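Local atomic coordinates of pumilio homolog 23 (Arabidopsis thaliana, PDB entry 5WZJ), a protein that binds RNA in a sequence-specific manner through pumilio repeats, here recognising an 18S rRNA element, and probably regulates translation and mRNA stability. Residues S24-A27 against N28-S32; R40-I43 against C44-L48. One frame throughout, in Å; residues are numbered along the deposited sequence.

Contact 1 (S24-A27 against N28-S32); sequences SEIA and NLFDS
Ile26 and Phe30, one turn apart on the last two turns of alpha-helix 17-31, run alongside each other from the same flank of the helix, a textbook i to i+4 pair at the N-terminal end of the all-helical pumilio superhelix. The apolar touch runs from Ile26 CG2 to the rim of the ring, 4.0 Å from Phe30 CE2. The two residues share the same first torsion: Ile26 CG1 and Phe30 CG each stand anti to their own carbonyl carbon (chi1 -67° in Phe30), and the other branch of the isoleucine, CG2, is left to meet the ring. The same torsion brings Ile26 O over one face of the ring, nearer its edge than its middle, 3.7 Å from Phe30 CG. The ring also packs on helix 37-49 and on Thr70 and Leu71 of helix 64-74, and Arg40 makes a cation-pi contact with it. Replacing Phe30 by an alanine removes the ring, which is likely to open a gap between the three helices and leave the Arg40 guanidinium without its aromatic partner.

Backbone bonds supply the polar part. Asn28 N donates to Ser24 O over 2.9 Å, nearly straight at 169°, and Leu29 N follows to Glu25 O. Phe30 N reaches Ile26 O at 3.1 Å with a more bent N-H angle of 142°, and has a second, weak bond to Ala27 O. That same oxygen receives Asp31 N in its carbonyl plane, 3.0 Å away.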
ATOM      1  N   SER A  24       8.757  35.244 -17.794  1.00 25.08           N
ATOM      2  CA  SER A  24       9.355  35.545 -16.496  1.00 29.43           C
ATOM      3  C   SER A  24       8.623  36.689 -15.807  1.00 30.18           C
ATOM      4  O   SER A  24       8.457  36.686 -14.577  1.00 26.46           O
ATOM      5  CB  SER A  24      10.832  35.884 -16.668  1.00 37.49           C
ATOM      6  OG  SER A  24      11.383  36.282 -15.427  1.00 49.92           O
ATOM      7  N   GLU A  25       8.169  37.673 -16.584  1.00 26.77           N
ATOM      8  CA  GLU A  25       7.442  38.789 -15.989  1.00 25.50           C
ATOM      9  C   GLU A  25       6.074  38.349 -15.493  1.00 29.99           C
ATOM     10  O   GLU A  25       5.605  38.814 -14.448  1.00 28.26           O
ATOM     11  CB  GLU A  25       7.334  39.924 -17.003  1.00 27.51           C
ATOM     12  CG  GLU A  25       8.580  40.797 -17.041  1.00 26.05           C
ATOM     13  CD  GLU A  25       8.741  41.596 -15.747  1.00 36.13           C
ATOM     14  OE1 GLU A  25       9.304  41.069 -14.760  1.00 36.16           O
ATOM     15  OE2 GLU A  25       8.264  42.749 -15.703  1.00 39.92           O
ATOM     16  N   ILE A  26       5.426  37.434 -16.220  1.00 30.55           N
ATOM     17  CA  ILE A  26       4.197  36.826 -15.719  1.00 27.16           C
ATOM     18  C   ILE A  26       4.459  36.131 -14.387  1.00 29.26           C
ATOM     19  O   ILE A  26       3.714  36.307 -13.414  1.00 30.43           O
ATOM     20  CB  ILE A  26       3.624  35.846 -16.760  1.00 28.78           C
ATOM     21  CG1 ILE A  26       3.217  36.590 -18.035  1.00 32.86           C
ATOM     22  CG2 ILE A  26       2.441  35.105 -16.186  1.00 28.53           C
ATOM     23  CD1 ILE A  26       2.079  37.536 -17.826  1.00 34.60           C
ATOM     24  N   ALA A  27       5.529  35.338 -14.322  1.00 27.78           N
ATOM     25  CA  ALA A  27       5.825  34.593 -13.099  1.00 33.56           C
ATOM     26  C   ALA A  27       6.060  35.535 -11.921  1.00 37.15           C
ATOM     27  O   ALA A  27       5.497  35.338 -10.836  1.00 35.45           O
ATOM     28  CB  ALA A  27       7.035  33.689 -13.319  1.00 28.60           C
ATOM     29  N   ASN A  28       6.883  36.574 -12.119  1.00 36.77           N
ATOM     30  CA  ASN A  28       7.116  37.538 -11.041  1.00 33.96           C
ATOM     31  C   ASN A  28       5.823  38.233 -10.637  1.00 37.25           C
ATOM     32  O   ASN A  28       5.600  38.508  -9.451  1.00 39.36           O
ATOM     33  CB  ASN A  28       8.162  38.583 -11.440  1.00 28.16           C
ATOM     34  CG  ASN A  28       8.401  39.615 -10.319  1.00 44.90           C
ATOM     35  OD1 ASN A  28       9.237  39.404  -9.427  1.00 51.36           O
ATOM     36  ND2 ASN A  28       7.642  40.718 -10.345  1.00 38.63           N
ATOM     37  N   LEU A  29       4.957  38.528 -11.609  1.00 39.64           N
ATOM     38  CA  LEU A  29       3.675  39.138 -11.287  1.00 39.30           C
ATOM     39  C   LEU A  29       2.865  38.268 -10.332  1.00 47.72           C
ATOM     40  O   LEU A  29       2.150  38.795  -9.474  1.00 50.82           O
ATOM     41  CB  LEU A  29       2.889  39.415 -12.571  1.00 32.28           C
ATOM     42  CG  LEU A  29       1.557  40.158 -12.457  1.00 31.76           C
ATOM     43  CD1 LEU A  29       1.714  41.482 -11.734  1.00 36.30           C
ATOM     44  CD2 LEU A  29       0.977  40.380 -13.835  1.00 32.92           C
ATOM     45  N   PHE A  30       2.972  36.941 -10.445  1.00 44.65           N
ATOM     46  CA  PHE A  30       2.247  36.074  -9.520  1.00 41.63           C
ATOM     47  C   PHE A  30       2.965  35.927  -8.182  1.00 43.17           C
ATOM     48  O   PHE A  30       2.302  35.779  -7.149  1.00 46.46           O
ATOM     49  CB  PHE A  30       2.012  34.697 -10.145  1.00 42.76           C
ATOM     50  CG  PHE A  30       1.079  34.717 -11.320  1.00 40.72           C
ATOM     51  CD1 PHE A  30       0.276  35.819 -11.568  1.00 42.75           C
ATOM     52  CD2 PHE A  30       1.000  33.631 -12.175  1.00 40.72           C
ATOM     53  CE1 PHE A  30      -0.587  35.839 -12.655  1.00 41.35           C
ATOM     54  CE2 PHE A  30       0.145  33.644 -13.262  1.00 33.97           C
ATOM     55  CZ  PHE A  30      -0.651  34.745 -13.502  1.00 36.23           C
ATOM     56  N   ASP A  31       4.303  35.960  -8.172  1.00 50.40           N
ATOM     57  CA  ASP A  31       5.033  35.928  -6.907  1.00 62.17           C
ATOM     58  C   ASP A  31       4.652  37.109  -6.016  1.00 68.10           C
ATOM     59  O   ASP A  31       4.560  36.967  -4.790  1.00 66.10           O
ATOM     60  CB  ASP A  31       6.538  35.903  -7.165  1.00 66.50           C
ATOM     61  CG  ASP A  31       6.984  34.634  -7.860  1.00 70.48           C
ATOM     62  OD1 ASP A  31       6.226  33.640  -7.833  1.00 67.96           O
ATOM     63  OD2 ASP A  31       8.095  34.632  -8.432  1.00 76.59           O
ATOM     64  N   SER A  32       4.430  38.279  -6.608  1.00 73.17           N
ATOM     65  CA  SER A  32       3.735  39.344  -5.902  1.00 76.09           C
ATOM     66  C   SER A  32       2.248  39.019  -5.850  1.00 81.94           C
ATOM     67  O   SER A  32       1.680  38.482  -6.805  1.00 85.36           O
ATOM     68  CB  SER A  32       3.955  40.688  -6.597  1.00 73.80           C
ATOM     69  OG  SER A  32       5.282  40.800  -7.087  1.00 72.92           O
TER

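Contact 2 (R40-I43 against C44-L48)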
ATOM      1  N   ARG A  40      -6.019  36.817 -11.793  1.00 28.66           N
ATOM      2  CA  ARG A  40      -4.948  35.851 -11.992  1.00 36.98           C
ATOM      3  C   ARG A  40      -5.329  34.802 -13.029  1.00 33.99           C
ATOM      4  O   ARG A  40      -4.548  34.495 -13.938  1.00 30.64           O
ATOM      5  CB  ARG A  40      -4.618  35.190 -10.655  1.00 38.13           C
ATOM      6  CG  ARG A  40      -3.373  34.338 -10.654  1.00 38.99           C
ATOM      7  CD  ARG A  40      -3.198  33.701  -9.295  1.00 36.58           C
ATOM      8  NE  ARG A  40      -1.879  33.101  -9.134  1.00 43.26           N
ATOM      9  CZ  ARG A  40      -1.532  31.916  -9.626  1.00 43.22           C
ATOM     10  NH1 ARG A  40      -2.404  31.197 -10.329  1.00 39.99           N
ATOM     11  NH2 ARG A  40      -0.310  31.451  -9.415  1.00 40.79           N
ATOM     12  N   SER A  41      -6.525  34.232 -12.908  1.00 32.88           N
ATOM     13  CA  SER A  41      -6.910  33.182 -13.842  1.00 28.32           C
ATOM     14  C   SER A  41      -7.099  33.731 -15.250  1.00 32.18           C
ATOM     15  O   SER A  41      -6.831  33.029 -16.234  1.00 31.36           O
ATOM     16  CB  SER A  41      -8.177  32.481 -13.348  1.00 40.57           C
ATOM     17  OG  SER A  41      -9.318  32.994 -13.994  1.00 49.88           O
ATOM     18  N   VAL A  42      -7.530  34.989 -15.371  1.00 31.52           N
ATOM     19  CA  VAL A  42      -7.624  35.607 -16.688  1.00 30.48           C
ATOM     20  C   VAL A  42      -6.233  35.795 -17.298  1.00 30.22           C
ATOM     21  O   VAL A  42      -6.019  35.517 -18.484  1.00 29.46           O
ATOM     22  CB  VAL A  42      -8.397  36.934 -16.596  1.00 35.53           C
ATOM     23  CG1 VAL A  42      -8.413  37.645 -17.942  1.00 36.48           C
ATOM     24  CG2 VAL A  42      -9.821  36.684 -16.098  1.00 36.12           C
ATOM     25  N   ILE A  43      -5.271  36.272 -16.502  1.00 28.60           N
ATOM     26  CA  ILE A  43      -3.900  36.432 -16.992  1.00 25.37           C
ATOM     27  C   ILE A  43      -3.305  35.076 -17.390  1.00 17.01           C
ATOM     28  O   ILE A  43      -2.638  34.954 -18.424  1.00 22.57           O
ATOM     29  CB  ILE A  43      -3.034  37.134 -15.930  1.00 26.94           C
ATOM     30  CG1 ILE A  43      -3.452  38.601 -15.766  1.00 32.42           C
ATOM     31  CG2 ILE A  43      -1.546  37.007 -16.269  1.00 24.58           C
ATOM     32  CD1 ILE A  43      -2.755  39.300 -14.607  1.00 28.17           C
ATOM     33  N   CYS A  44      -3.524  34.047 -16.574  1.00 21.39           N
ATOM     34  CA  CYS A  44      -3.056  32.711 -16.937  1.00 25.05           C
ATOM     35  C   CYS A  44      -3.569  32.309 -18.314  1.00 27.75           C
ATOM     36  O   CYS A  44      -2.811  31.797 -19.142  1.00 31.72           O
ATOM     37  CB  CYS A  44      -3.485  31.695 -15.876  1.00 19.63           C
ATOM     38  SG  CYS A  44      -2.579  31.743 -14.310  1.00 26.45           S
ATOM     39  N   GLY A  45      -4.841  32.587 -18.599  1.00 32.48           N
ATOM     40  CA  GLY A  45      -5.399  32.228 -19.895  1.00 25.90           C
ATOM     41  C   GLY A  45      -4.823  33.044 -21.037  1.00 34.53           C
ATOM     42  O   GLY A  45      -4.522  32.503 -22.107  1.00 38.58           O
ATOM     43  N   ASN A  46      -4.661  34.354 -20.835  1.00 27.91           N
ATOM     44  CA  ASN A  46      -4.018  35.170 -21.863  1.00 28.40           C
ATOM     45  C   ASN A  46      -2.607  34.677 -22.152  1.00 28.57           C
ATOM     46  O   ASN A  46      -2.181  34.624 -23.313  1.00 27.10           O
ATOM     47  CB  ASN A  46      -3.980  36.634 -21.433  1.00 31.12           C
ATOM     48  CG  ASN A  46      -5.362  37.246 -21.326  1.00 41.74           C
ATOM     49  OD1 ASN A  46      -6.340  36.693 -21.836  1.00 43.44           O
ATOM     50  ND2 ASN A  46      -5.448  38.401 -20.672  1.00 37.65           N
ATOM     51  N   ALA A  47      -1.861  34.318 -21.105  1.00 28.86           N
ATOM     52  CA  ALA A  47      -0.485  33.894 -21.318  1.00 30.06           C
ATOM     53  C   ALA A  47      -0.424  32.579 -22.083  1.00 26.33           C
ATOM     54  O   ALA A  47       0.475  32.388 -22.909  1.00 29.51           O
ATOM     55  CB  ALA A  47       0.246  33.798 -19.978  1.00 21.25           C
ATOM     56  N   LEU A  48      -1.379  31.675 -21.845  1.00 28.89           N
ATOM     57  CA  LEU A  48      -1.411  30.436 -22.614  1.00 27.02           C
ATOM     58  C   LEU A  48      -1.518  30.714 -24.110  1.00 34.08           C
ATOM     59  O   LEU A  48      -0.924  29.990 -24.921  1.00 33.24           O
ATOM     60  CB  LEU A  48      -2.564  29.549 -22.143  1.00 28.95           C
ATOM     61  CG  LEU A  48      -2.355  28.871 -20.788  1.00 30.84           C
ATOM     62  CD1 LEU A  48      -3.589  28.065 -20.380  1.00 31.56           C
ATOM     63  CD2 LEU A  48      -1.116  27.979 -20.822  1.00 23.55           C
TER
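The guanidinium of Arg40 meets Cys44 SG obliquely, its NH1 lying 4.0 Å from the sulfur. Its side chain runs extended from CG to NE and also touches Thr70 of helix 64-74. The other flat group, the Asn46 amide, stands alongside Val42: ND2 comes within 4.1 Å of Val42 CG1, and the amide carbon CG sits 3.4 Å from Val42 O. With Asn46 CG anti to its own carbonyl carbon (chi1 -65°), the amide is folded back along the preceding turn of helix 37-49.

Regular i to i+4 bonds tie the two turns together. Cys44 N donates to Arg40 O at 2.9 Å, with an N-H angle of 168°, and Ala47 N reaches Ile43 O over the same distance; Asn46 N to Val42 O and Gly45 N to Ser41 O complete the set. Ala47 CB rests 3.5 Å from Ile43 O.

The chemistry therefore divides round the helix. Cys44, Ala47 and Leu48 are buried, and Gly45 is buried without a side chain, whereas Val42 and Asn46 form an exposed ridge; on both sides alike, the backbone N-H groups of Cys44 to Ala47 are each satisfied by a carbonyl one turn back.

In the fold
Contacts 1 and 2 lie within two consecutive helices, 17-31 and 37-49, near the N-terminal end of the chain, packed against the start of the superhelix. Both are partly buried, far from the chain's centre and about 12 to 13 Å from the RNA at their nearest atoms. Their inner faces meet: Phe30 CE2 lies 3.5 Å from Cys44 SG. Contact 1 gives a bulky aromatic to this shared core and finishes its helix, whereas contact 2 offers a mixed surface of the Cys44 sulfur, the branched Ile43 and the aliphatic part of Arg40 while its helix runs on. Both also lean on helix 64-74. Where exposed, contact 1 is polar or charged (Ser24, Glu25, Asn28, Asp31), but contact 2 exposes Val42 beside Asn46.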